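Phosphoglycerate kinase (PDB 4NG4) catalyses a step of glycolysis, the reversible phosphoryl transfer between ATP and 3-phosphoglycerate that yields 1,3-bisphosphoglycerate and ADP. Local coordinates at residues Leu52-Lys57 and Gly175-Ser180; Glu183-Ala188 and Glu384-Lys389; Val275-Glu278 and Asp282-Ala285; Leu233-Tyr238 and Asp251-Phe256; Lys312-Ala317 and Arg339-Ala344. One frame throughout, in Å; residues are numbered along the deposited sequence.

Contact 1 of 5, residues Leu52-Lys57 and Gly175-Ser180; sequences LPTIQK and GPLLIS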
# COMPACT_ATOMS: atom_id res chain seq x y z
N LEU A 52 -7.14 16.77 2.35
CA LEU A 52 -7.84 18.01 2.67
C LEU A 52 -8.61 17.98 4.01
O LEU A 52 -8.38 18.82 4.87
CB LEU A 52 -8.79 18.40 1.54
CG LEU A 52 -9.12 19.88 1.52
CD1 LEU A 52 -7.90 20.64 1.00
CD2 LEU A 52 -10.36 20.15 0.67
N PRO A 53 -9.49 16.99 4.21
CA PRO A 53 -10.34 17.01 5.42
C PRO A 53 -9.58 17.15 6.75
O PRO A 53 -10.06 17.83 7.65
CB PRO A 53 -11.07 15.66 5.36
CG PRO A 53 -10.98 15.23 3.93
CD PRO A 53 -9.67 15.75 3.44
N THR A 54 -8.43 16.49 6.85
CA THR A 54 -7.57 16.59 8.03
C THR A 54 -7.18 18.04 8.28
O THR A 54 -7.14 18.49 9.43
CB THR A 54 -6.27 15.75 7.88
OG1 THR A 54 -6.59 14.35 7.88
CG2 THR A 54 -5.30 16.04 9.02
N ILE A 55 -6.91 18.76 7.20
CA ILE A 55 -6.56 20.17 7.27
C ILE A 55 -7.81 21.03 7.52
O ILE A 55 -7.72 22.08 8.17
CB ILE A 55 -5.81 20.61 5.99
CG1 ILE A 55 -4.55 19.75 5.78
CG2 ILE A 55 -5.43 22.08 6.08
CD1 ILE A 55 -3.90 19.90 4.42
N GLN A 56 -8.97 20.59 7.02
CA GLN A 56 -10.22 21.32 7.25
C GLN A 56 -10.68 21.20 8.71
O GLN A 56 -11.19 22.16 9.28
CB GLN A 56 -11.32 20.84 6.31
CG GLN A 56 -11.00 20.94 4.83
CD GLN A 56 -12.25 20.79 3.95
OE1 GLN A 56 -13.00 21.73 3.76
NE2 GLN A 56 -12.45 19.59 3.41
N LYS A 57 -10.51 20.02 9.30
CA LYS A 57 -10.92 19.78 10.69
C LYS A 57 -10.03 20.54 11.68
O LYS A 57 -10.51 20.99 12.73
CB LYS A 57 -10.91 18.27 10.99
CG LYS A 57 -11.57 17.89 12.33
CD LYS A 57 -12.06 16.43 12.37
CE LYS A 57 -10.92 15.42 12.21
NZ LYS A 57 -11.38 14.02 12.36
N GLY A 175 -3.53 11.07 12.50
CA GLY A 175 -4.66 11.75 11.86
C GLY A 175 -5.67 10.74 11.35
O GLY A 175 -5.41 9.54 11.41
N PRO A 176 -6.81 11.22 10.82
CA PRO A 176 -7.89 10.34 10.34
C PRO A 176 -7.56 9.48 9.10
O PRO A 176 -8.14 8.40 8.94
CB PRO A 176 -9.04 11.31 10.05
CG PRO A 176 -8.42 12.61 9.86
CD PRO A 176 -7.19 12.64 10.72
N LEU A 177 -6.66 9.91 8.23
CA LEU A 177 -6.30 9.09 7.06
C LEU A 177 -5.55 7.83 7.48
O LEU A 177 -5.91 6.73 7.09
CB LEU A 177 -5.50 9.88 6.03
CG LEU A 177 -6.36 10.60 5.00
CD1 LEU A 177 -7.35 11.55 5.67
CD2 LEU A 177 -5.47 11.34 4.02
N LEU A 178 -4.51 8.01 8.30
CA LEU A 178 -3.75 6.90 8.85
C LEU A 178 -4.72 6.04 9.65
O LEU A 178 -4.57 4.81 9.69
CB LEU A 178 -2.58 7.42 9.71
CG LEU A 178 -1.51 6.45 10.20
CD1 LEU A 178 -0.23 7.20 10.44
CD2 LEU A 178 -1.95 5.72 11.48
N ILE A 179 -5.76 6.69 10.21
CA ILE A 179 -6.83 5.98 10.90
C ILE A 179 -7.67 5.12 9.94
O ILE A 179 -7.92 3.96 10.23
CB ILE A 179 -7.76 6.91 11.69
CG1 ILE A 179 -7.04 7.50 12.90
CG2 ILE A 179 -8.99 6.16 12.16
CD1 ILE A 179 -7.80 8.62 13.59
N SER A 180 -8.11 5.69 8.82
CA SER A 180 -8.89 4.91 7.87
C SER A 180 -8.09 3.71 7.40
O SER A 180 -8.56 2.57 7.46
CB SER A 180 -9.32 5.76 6.67
OG SER A 180 -9.97 6.94 7.09
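Thr54 and Lys57 of helix 46-60 meet Pro176 and Leu177 in the first turn of helix 176-190. Helix 46-60 packs in the parallel alpha/beta fold of the N-terminal domain, and helix 176-190 starts there and leads out toward the C-terminal domain. Their short segments run at 136°, nearer antiparallel than parallel, with axes 10.4 Å apart. Gly175 is the N-cap of its helix and follows directly on the edge strand 171-174. The ring of Pro176 comes next and faces Thr54. Its CG lies 3.2 Å from Thr54 OG1, and CD is a little farther from the same oxygen. The hydroxyl stands beside the backbone N of Thr54, with chi1 -68°, and this turns it toward the proline. Its hydrogen-bond partner is the carboxylate of Asp150, whose other oxygen accepts the backbone N of Leu177. Asp150 thus bridges the two segments, between which there is no direct hydrogen bond. Lys57 bends at chi3 and runs alongside the ring, pointing the opposite way, with NZ 4.1 Å from Pro176 CG. Leu177 follows and sends CD1 to Thr54 OG1 at 3.6 Å. Its side chain is about 7 Å from that of Asp32, a predicted substrate-binding residue. One turn on, Ser180 folds back on its own helix. Its backbone N and its OG reach Pro176 O from opposite faces of the carbonyl plane, with OG 3.0 Å from that oxygen.

Contact 2 of 5, residues Glu183-Ala188 and Glu384-Lys389; sequences EALSRA and EFLEGK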
# COMPACT_ATOMS: atom_id res chain seq x y z
N GLU A 183 -7.59 1.16 10.15
CA GLU A 183 -8.88 0.51 10.42
C GLU A 183 -9.15 -0.58 9.40
O GLU A 183 -9.47 -1.70 9.77
CB GLU A 183 -10.03 1.53 10.41
CG GLU A 183 -10.29 2.19 11.75
CD GLU A 183 -11.50 3.12 11.72
OE1 GLU A 183 -11.93 3.57 12.81
OE2 GLU A 183 -12.02 3.39 10.61
N ALA A 184 -9.01 -0.25 8.12
CA ALA A 184 -9.31 -1.18 7.03
C ALA A 184 -8.37 -2.37 7.01
O ALA A 184 -8.82 -3.52 7.01
CB ALA A 184 -9.24 -0.46 5.70
N LEU A 185 -7.07 -2.11 7.00
CA LEU A 185 -6.10 -3.19 6.97
C LEU A 185 -6.28 -4.11 8.16
O LEU A 185 -6.45 -5.32 7.98
CB LEU A 185 -4.67 -2.65 6.94
CG LEU A 185 -4.17 -1.99 5.65
CD1 LEU A 185 -2.67 -1.89 5.73
CD2 LEU A 185 -4.57 -2.74 4.39
N SER A 186 -6.26 -3.55 9.37
CA SER A 186 -6.29 -4.35 10.59
C SER A 186 -7.66 -4.95 10.86
O SER A 186 -7.74 -6.03 11.45
CB SER A 186 -5.82 -3.55 11.80
OG SER A 186 -6.70 -2.48 12.06
N ARG A 187 -8.73 -4.27 10.44
CA ARG A 187 -10.08 -4.87 10.45
C ARG A 187 -10.06 -6.26 9.81
O ARG A 187 -10.61 -7.22 10.37
CB ARG A 187 -11.11 -4.01 9.70
CG ARG A 187 -12.35 -4.79 9.19
CD ARG A 187 -13.43 -3.88 8.64
NE ARG A 187 -14.58 -4.67 8.21
CZ ARG A 187 -15.82 -4.22 8.05
NH1 ARG A 187 -16.14 -2.93 8.27
NH2 ARG A 187 -16.78 -5.06 7.67
N ALA A 188 -9.42 -6.36 8.65
CA ALA A 188 -9.33 -7.63 7.94
C ALA A 188 -8.09 -8.42 8.29
O ALA A 188 -7.61 -9.19 7.44
CB ALA A 188 -9.37 -7.38 6.44
N GLU A 384 4.34 -3.86 3.78
CA GLU A 384 5.04 -4.11 5.07
C GLU A 384 4.11 -4.33 6.27
O GLU A 384 4.47 -5.06 7.21
CB GLU A 384 6.06 -2.99 5.39
CG GLU A 384 7.27 -3.01 4.45
CD GLU A 384 8.47 -2.24 4.97
OE1 GLU A 384 8.33 -1.44 5.92
OE2 GLU A 384 9.57 -2.45 4.40
N PHE A 385 2.92 -3.72 6.24
CA PHE A 385 1.96 -3.85 7.34
C PHE A 385 1.36 -5.24 7.34
O PHE A 385 1.30 -5.90 8.38
CB PHE A 385 0.85 -2.79 7.24
CG PHE A 385 -0.02 -2.73 8.45
CD1 PHE A 385 0.36 -1.97 9.55
CD2 PHE A 385 -1.21 -3.44 8.50
CE1 PHE A 385 -0.43 -1.91 10.68
CE2 PHE A 385 -2.01 -3.38 9.63
CZ PHE A 385 -1.62 -2.62 10.71
N LEU A 386 0.93 -5.70 6.17
CA LEU A 386 0.42 -7.05 6.02
C LEU A 386 1.49 -8.13 6.26
O LEU A 386 1.15 -9.27 6.60
CB LEU A 386 -0.19 -7.23 4.62
CG LEU A 386 -1.39 -6.37 4.25
CD1 LEU A 386 -1.93 -6.76 2.87
CD2 LEU A 386 -2.49 -6.47 5.29
N GLU A 387 2.77 -7.77 6.08
CA GLU A 387 3.88 -8.63 6.48
C GLU A 387 3.95 -8.78 8.00
O GLU A 387 4.51 -9.76 8.49
CB GLU A 387 5.21 -8.06 5.98
CG GLU A 387 5.37 -8.08 4.49
CD GLU A 387 6.78 -7.70 4.02
OE1 GLU A 387 7.42 -6.80 4.59
OE2 GLU A 387 7.25 -8.32 3.05
N GLY A 388 3.41 -7.79 8.72
CA GLY A 388 3.34 -7.82 10.19
C GLY A 388 4.48 -7.08 10.84
O GLY A 388 4.79 -7.32 12.00
N LYS A 389 5.09 -6.18 10.07
CA LYS A 389 6.26 -5.43 10.50
C LYS A 389 5.81 -4.12 11.13
O LYS A 389 4.64 -3.97 11.47
CB LYS A 389 7.16 -5.15 9.31
CG LYS A 389 8.59 -4.82 9.70
CD LYS A 389 9.40 -6.09 10.02
CE LYS A 389 10.60 -5.79 10.91
NZ LYS A 389 10.14 -5.46 12.29
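The carbonyl oxygen of Phe385, whose ring packs on Leu185, accepts the backbone N of Gly388 at 2.9 Å. Lys389 N reaches farther back, to Glu384 O at 3.1 Å. These two bonds and the positive phi of Gly388, 96°, make a Schellman motif that ends helix 380-387. Across the contact there is no hydrogen bond. The packing is apolar, and Leu185 carries most of it. Its CD1 comes obliquely to the ring of Phe385, 3.5 Å from CD2, while its CB lies beside CD2 and CE2. Phe385 holds CG anti to its backbone N, chi1 -170°, and the ring therefore extends toward helix 176-190. Leu386 adds a looser touch, with its CD2 4.4 Å from Leu185 CD2. Ser186 flanks the ring, and its OG is bonded back to Val182 O in its own helix. Leu185 also rests on Ile353 and Leu386 on Val321, both in strands of the C-terminal sheet. Leu386 O is held by the side-chain amide of Asn214. Helix 176-190 leads from the N-terminal to the C-terminal domain, and the packing of helix 380-387 against it belongs to the interdomain region of the two-domain phosphoglycerate kinase fold.

Contact 3 of 5, residues Val275-Glu278 and Asp282-Ala285; sequences VADE and DAKA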
# COMPACT_ATOMS: atom_id res chain seq x y z
N VAL A 275 -1.48 -20.86 -22.17
CA VAL A 275 -0.09 -20.81 -22.57
C VAL A 275 0.04 -20.35 -24.01
O VAL A 275 -0.88 -20.48 -24.80
CB VAL A 275 0.61 -22.21 -22.42
CG1 VAL A 275 0.36 -22.79 -21.05
CG2 VAL A 275 0.13 -23.19 -23.46
N ALA A 276 1.19 -19.79 -24.32
CA ALA A 276 1.55 -19.38 -25.66
C ALA A 276 3.06 -19.51 -25.74
O ALA A 276 3.73 -19.64 -24.72
CB ALA A 276 1.13 -17.96 -25.92
N ASP A 277 3.60 -19.48 -26.96
CA ASP A 277 5.04 -19.60 -27.15
C ASP A 277 5.73 -18.25 -27.40
O ASP A 277 6.92 -18.21 -27.71
CB ASP A 277 5.36 -20.63 -28.24
CG ASP A 277 5.19 -20.09 -29.65
OD1 ASP A 277 4.45 -19.09 -29.83
OD2 ASP A 277 5.81 -20.68 -30.57
N GLU A 278 4.97 -17.16 -27.25
CA GLU A 278 5.50 -15.80 -27.30
C GLU A 278 4.46 -14.89 -26.67
O GLU A 278 3.27 -15.11 -26.87
CB GLU A 278 5.84 -15.37 -28.75
CG GLU A 278 4.66 -14.85 -29.59
CD GLU A 278 4.99 -14.69 -31.07
OE1 GLU A 278 5.98 -15.31 -31.53
OE2 GLU A 278 4.24 -13.96 -31.77
N ASP A 282 -0.99 -11.54 -30.24
CA ASP A 282 -0.95 -12.02 -31.62
C ASP A 282 -0.80 -13.53 -31.79
O ASP A 282 -1.26 -14.09 -32.80
CB ASP A 282 0.24 -11.35 -32.31
CG ASP A 282 -0.01 -11.03 -33.75
OD1 ASP A 282 -1.12 -10.53 -34.05
OD2 ASP A 282 0.90 -11.24 -34.58
N ALA A 283 -0.15 -14.18 -30.82
CA ALA A 283 0.19 -15.61 -30.88
C ALA A 283 -0.96 -16.51 -30.42
O ALA A 283 -1.90 -16.04 -29.79
CB ALA A 283 1.40 -15.87 -30.01
N LYS A 284 -0.87 -17.80 -30.75
CA LYS A 284 -1.85 -18.80 -30.30
C LYS A 284 -1.93 -18.94 -28.77
O LYS A 284 -1.01 -19.45 -28.15
CB LYS A 284 -1.50 -20.18 -30.85
CG LYS A 284 -1.90 -20.41 -32.29
CD LYS A 284 -3.22 -21.18 -32.41
CE LYS A 284 -3.54 -21.53 -33.87
NZ LYS A 284 -2.84 -22.75 -34.39
N ALA A 285 -3.04 -18.50 -28.18
CA ALA A 285 -3.29 -18.77 -26.76
C ALA A 285 -4.00 -20.11 -26.71
O ALA A 285 -4.95 -20.34 -27.47
CB ALA A 285 -4.15 -17.68 -26.12
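The backbone at Val275 and Ala276 passes that at Lys284 and Ala285 in opposite directions, with the CA atoms of Ala276 and Ala285 5.0 Å apart. This is the end of a beta hairpin, where strand 272-276 runs into the loop that returns as strand 286-289. Regular strand bonding continues just beyond, between Val275 and Thr286. Within the contact itself there is no hydrogen bond. Two CA-H...O contacts occur instead. Ala285 CA faces Val275 O at 3.5 Å, with 140° at the hydrogen. Ala276 CA faces Lys284 O at 3.6 Å and is more bent. The methyl of Ala276 also lies against Lys284 O. Farther into the loop, Glu278 lies along the methyl of Ala283. Its CG is 3.4 Å from Ala283 CB, and CD and OE2 follow at slightly greater range. A chi1 of 83° sets Glu278 CG between the backbone N and the carbonyl carbon, and the chain then extends over Ala283. The side chain of Lys284 leads away from the strand. Ala276 and Ala285 both touch Phe334, one of the residues at the bound magnesium. At the exposed end, Glu278 OE2 and Asp282 OD2 are 5.1 Å apart. The two carboxylates probably repel weakly, and what joins these segments at the loop end of the hairpin is CH...O and methyl contact.

Contact 4 of 5, residues Leu233-Tyr238 and Asp251-Phe256; sequences LKAQGY and DAAQQF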
# COMPACT_ATOMS: atom_id res chain seq x y z
N LEU A 233 3.85 -24.42 -8.36
CA LEU A 233 3.60 -25.53 -9.25
C LEU A 233 4.88 -26.33 -9.59
O LEU A 233 4.83 -27.55 -9.81
CB LEU A 233 2.96 -25.01 -10.54
CG LEU A 233 1.52 -24.45 -10.58
CD1 LEU A 233 1.14 -24.03 -12.00
CD2 LEU A 233 0.53 -25.48 -10.07
N LYS A 234 6.02 -25.66 -9.63
CA LYS A 234 7.28 -26.31 -9.97
C LYS A 234 7.92 -26.96 -8.72
O LYS A 234 8.57 -28.02 -8.82
CB LYS A 234 8.23 -25.30 -10.61
CG LYS A 234 9.60 -25.83 -11.02
CD LYS A 234 10.08 -25.08 -12.21
CE LYS A 234 11.57 -25.12 -12.38
NZ LYS A 234 11.87 -24.20 -13.54
N ALA A 235 7.71 -26.35 -7.56
CA ALA A 235 8.06 -26.99 -6.27
C ALA A 235 7.31 -28.28 -6.09
O ALA A 235 7.83 -29.20 -5.49
CB ALA A 235 7.77 -26.06 -5.11
N GLN A 236 6.08 -28.36 -6.59
CA GLN A 236 5.27 -29.58 -6.54
C GLN A 236 5.67 -30.64 -7.57
O GLN A 236 5.21 -31.77 -7.50
CB GLN A 236 3.78 -29.26 -6.70
CG GLN A 236 3.18 -28.58 -5.47
CD GLN A 236 1.73 -28.93 -5.28
OE1 GLN A 236 0.99 -29.21 -6.24
NE2 GLN A 236 1.31 -28.94 -4.04
N GLY A 237 6.50 -30.28 -8.53
CA GLY A 237 7.03 -31.24 -9.49
C GLY A 237 6.37 -31.21 -10.86
O GLY A 237 6.63 -32.08 -11.68
N TYR A 238 5.52 -30.22 -11.11
CA TYR A 238 4.94 -30.04 -12.44
C TYR A 238 6.01 -29.47 -13.37
O TYR A 238 6.98 -28.87 -12.91
CB TYR A 238 3.72 -29.11 -12.41
CG TYR A 238 2.57 -29.59 -11.56
CD1 TYR A 238 1.68 -30.54 -12.03
CD2 TYR A 238 2.35 -29.08 -10.29
CE1 TYR A 238 0.61 -30.98 -11.24
CE2 TYR A 238 1.30 -29.49 -9.50
CZ TYR A 238 0.42 -30.44 -9.98
OH TYR A 238 -0.63 -30.85 -9.16
N ASP A 251 12.61 -24.61 -2.74
CA ASP A 251 12.61 -25.16 -1.39
C ASP A 251 11.74 -24.34 -0.44
O ASP A 251 11.05 -24.90 0.42
CB ASP A 251 14.03 -25.23 -0.82
CG ASP A 251 14.90 -26.25 -1.52
OD1 ASP A 251 14.37 -27.03 -2.34
OD2 ASP A 251 16.12 -26.27 -1.24
N ALA A 252 11.78 -23.02 -0.60
CA ALA A 252 10.97 -22.13 0.23
C ALA A 252 9.49 -22.37 -0.05
O ALA A 252 8.69 -22.53 0.87
CB ALA A 252 11.32 -20.68 -0.03
N ALA A 253 9.15 -22.41 -1.33
CA ALA A 253 7.78 -22.62 -1.77
C ALA A 253 7.25 -23.98 -1.32
O ALA A 253 6.09 -24.11 -0.93
CB ALA A 253 7.68 -22.48 -3.28
N GLN A 254 8.12 -24.98 -1.35
CA GLN A 254 7.74 -26.34 -0.98
C GLN A 254 7.46 -26.42 0.49
O GLN A 254 6.47 -27.00 0.91
CB GLN A 254 8.84 -27.34 -1.35
CG GLN A 254 8.37 -28.80 -1.42
CD GLN A 254 9.46 -29.81 -1.16
OE1 GLN A 254 10.64 -29.47 -0.98
NE2 GLN A 254 9.08 -31.07 -1.12
N GLN A 255 8.33 -25.82 1.28
CA GLN A 255 8.16 -25.81 2.73
C GLN A 255 6.95 -24.98 3.14
O GLN A 255 6.29 -25.29 4.12
CB GLN A 255 9.40 -25.24 3.39
CG GLN A 255 9.43 -25.42 4.88
CD GLN A 255 10.40 -24.47 5.52
OE1 GLN A 255 10.12 -23.28 5.68
NE2 GLN A 255 11.58 -24.99 5.86
N PHE A 256 6.68 -23.92 2.40
CA PHE A 256 5.49 -23.11 2.69
C PHE A 256 4.22 -23.91 2.40
O PHE A 256 3.25 -23.85 3.15
CB PHE A 256 5.50 -21.81 1.90
CG PHE A 256 4.32 -20.95 2.18
CD1 PHE A 256 3.13 -21.15 1.52
CD2 PHE A 256 4.39 -19.98 3.15
CE1 PHE A 256 2.03 -20.37 1.80
CE2 PHE A 256 3.29 -19.21 3.44
CZ PHE A 256 2.11 -19.40 2.76
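Apolar packing joins Ala235, near the end of helix 227-235, to Ala253 in helix 250-263. The two methyls meet directly, with CB to CB at 4.0 Å. The small side chains let the backbones come close, and the CA atoms of Ala235 and Gln254 are 5.3 Å apart. Ala253 also touches Thr231 and Phe232, so its methyl lies against the turn of helix 227-235 that precedes Ala235. Ala235 CB also lies against the backbone of Gln254, 3.9 Å from its N, with Gln254 CB close by. Gln254 holds CG anti to its backbone N, chi1 -162°. This carries CG past Ala235 O, and the chain then runs on extended. No hydrogen bond crosses between the segments. The hydrogen bonds here lie within each one. In 233-238 they close the helix: Tyr238 N binds Leu233 O at 3.0 Å, and Gly237 N binds Lys234 O at 3.1 Å. Gly237 has a phi of 102°, which completes a Schellman motif. Lys234 NZ is held by Asn247 OD1, in the connection between the two helices. Beyond the contact, Phe256 packs on Leu212 and Leu216 of helix 209-216. This is close alanine-to-alanine helix packing beside a Schellman C-cap, within the nucleotide-binding C-terminal domain of the kinase.

Contact 5 of 5, residues Lys312-Ala317 and Arg339-Ala344; sequences KLMAQA and RALAQA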
# COMPACT_ATOMS: atom_id res chain seq x y z
N LYS A 312 -15.44 -19.39 -6.47
CA LYS A 312 -16.18 -20.00 -5.35
C LYS A 312 -15.71 -19.42 -4.02
O LYS A 312 -16.53 -19.03 -3.20
CB LYS A 312 -16.02 -21.53 -5.37
CG LYS A 312 -16.90 -22.30 -4.35
CD LYS A 312 -17.09 -23.78 -4.79
CE LYS A 312 -17.79 -24.66 -3.72
NZ LYS A 312 -19.15 -24.16 -3.33
N LEU A 313 -14.40 -19.35 -3.82
CA LEU A 313 -13.84 -18.91 -2.54
C LEU A 313 -14.14 -17.42 -2.27
O LEU A 313 -14.36 -17.03 -1.11
CB LEU A 313 -12.33 -19.19 -2.48
CG LEU A 313 -11.90 -20.65 -2.63
CD1 LEU A 313 -10.38 -20.83 -2.76
CD2 LEU A 313 -12.45 -21.47 -1.48
N MET A 314 -14.16 -16.60 -3.33
CA MET A 314 -14.54 -15.19 -3.19
C MET A 314 -16.01 -15.05 -2.80
O MET A 314 -16.35 -14.25 -1.91
CB MET A 314 -14.26 -14.40 -4.47
CG MET A 314 -12.77 -14.31 -4.87
SD MET A 314 -11.63 -14.10 -3.50
CE MET A 314 -10.28 -15.11 -4.08
N ALA A 315 -16.88 -15.81 -3.47
CA ALA A 315 -18.32 -15.75 -3.23
C ALA A 315 -18.71 -16.18 -1.80
O ALA A 315 -19.65 -15.67 -1.20
CB ALA A 315 -19.05 -16.60 -4.26
N GLN A 316 -17.93 -17.11 -1.26
CA GLN A 316 -18.17 -17.66 0.07
C GLN A 316 -17.47 -16.87 1.16
O GLN A 316 -17.71 -17.10 2.34
CB GLN A 316 -17.66 -19.10 0.11
CG GLN A 316 -18.43 -20.05 -0.78
CD GLN A 316 -17.78 -21.41 -0.90
OE1 GLN A 316 -16.56 -21.56 -0.67
NE2 GLN A 316 -18.57 -22.42 -1.28
N ALA A 317 -16.59 -15.94 0.76
CA ALA A 317 -15.72 -15.23 1.69
C ALA A 317 -16.48 -14.20 2.50
O ALA A 317 -17.40 -13.55 1.99
CB ALA A 317 -14.59 -14.57 0.94
N ARG A 339 -9.49 -10.45 -14.61
CA ARG A 339 -10.83 -9.84 -14.62
C ARG A 339 -11.83 -10.71 -13.85
O ARG A 339 -12.47 -10.26 -12.92
CB ARG A 339 -11.33 -9.66 -16.06
CG ARG A 339 -12.53 -8.71 -16.18
CD ARG A 339 -13.28 -8.93 -17.48
NE ARG A 339 -12.34 -9.30 -18.55
CZ ARG A 339 -11.70 -8.44 -19.34
NH1 ARG A 339 -11.89 -7.12 -19.22
NH2 ARG A 339 -10.86 -8.90 -20.26
N ALA A 340 -11.93 -11.98 -14.25
CA ALA A 340 -12.81 -12.94 -13.59
C ALA A 340 -12.69 -12.80 -12.09
O ALA A 340 -13.68 -12.70 -11.40
CB ALA A 340 -12.44 -14.35 -14.00
N LEU A 341 -11.45 -12.78 -11.61
CA LEU A 341 -11.18 -12.67 -10.19
C LEU A 341 -11.69 -11.33 -9.68
O LEU A 341 -12.40 -11.27 -8.68
CB LEU A 341 -9.68 -12.81 -9.92
CG LEU A 341 -9.23 -12.64 -8.46
CD1 LEU A 341 -9.63 -13.85 -7.62
CD2 LEU A 341 -7.72 -12.40 -8.39
N ALA A 342 -11.32 -10.26 -10.37
CA ALA A 342 -11.70 -8.92 -9.94
C ALA A 342 -13.21 -8.82 -9.79
O ALA A 342 -13.71 -8.34 -8.78
CB ALA A 342 -11.19 -7.89 -10.92
N GLN A 343 -13.93 -9.32 -10.80
CA GLN A 343 -15.39 -9.31 -10.80
C GLN A 343 -15.95 -10.12 -9.64
O GLN A 343 -16.94 -9.70 -9.02
CB GLN A 343 -15.92 -9.83 -12.14
CG GLN A 343 -15.59 -8.90 -13.31
CD GLN A 343 -16.06 -9.43 -14.66
OE1 GLN A 343 -16.11 -10.63 -14.89
NE2 GLN A 343 -16.41 -8.51 -15.57
N ALA A 344 -15.32 -11.25 -9.32
CA ALA A 344 -15.77 -12.10 -8.20
C ALA A 344 -15.69 -11.36 -6.86
O ALA A 344 -16.63 -11.42 -6.06
CB ALA A 344 -14.98 -13.40 -8.16
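Met314 of helix 304-316 points at Leu341 and Ala344, which lie one turn apart on helix 336-347. Its CB meets Ala344, 3.9 Å from Ala344 CB. At the tip, Met314 CE lies 3.8 Å from Leu341 CD1. Met314 CG lies near both partners. Torsions explain this arrangement. Met314 CG stands beside the backbone N, chi1 -64°, and the chain then bends at chi2 and chi3. The bends bring CE round toward the leucine instead of letting it run straight out. Leu341 comes from the other helix with CG anti to its backbone N, chi1 177°. Its CD1 branch is the one that does the touching, and the two side chains cross obliquely. Ala344 points toward the 312-317 segment, and its CA is 6.0 Å from the CA of Met314. The contact is buried and wholly apolar. The C-terminal parallel sheet lies against both side chains. Met314 and Leu341 both rest on Val199 of strand 196-202, and Leu341 also touches Trp322 of strand 319-323. Met314 O accepts the hydroxyl of Ser348, just past the 339-344 segment. Leu341 is about 8 Å from the bound magnesium by its side chain, and Thr338, in the same helix, is at the metal site. Helix 336-347 is the crossover of a beta-alpha-beta unit between strands 319-323 and 351-354. The packing of helix 304-316 beside it, on the same face of the sheet, belongs to the Rossmann-like nucleotide-binding domain.

How the contacts relate
Contact 1 lies in the N-terminal domain, and contacts 3, 4 and 5 lie in the C-terminal domain. Contact 2 stands between them. Contacts 1 and 2 share helix 176-190, with centres about 19 Å apart, so this one helix reaches from packing in the N-terminal domain, near predicted substrate-binding residues, to the interdomain region. Along the chain contact 1 closes first. Contacts 4, 3 and 5 then follow in that order, all nested in the loop closed by contact 2. Helix 380-387 therefore brings the chain back to the link between domains. Contacts 3, 4 and 5 are spaced about 25 to 26 Å apart between centres. Contacts 1 and 3 are about 48 Å apart, on opposite sides of the chain's centre.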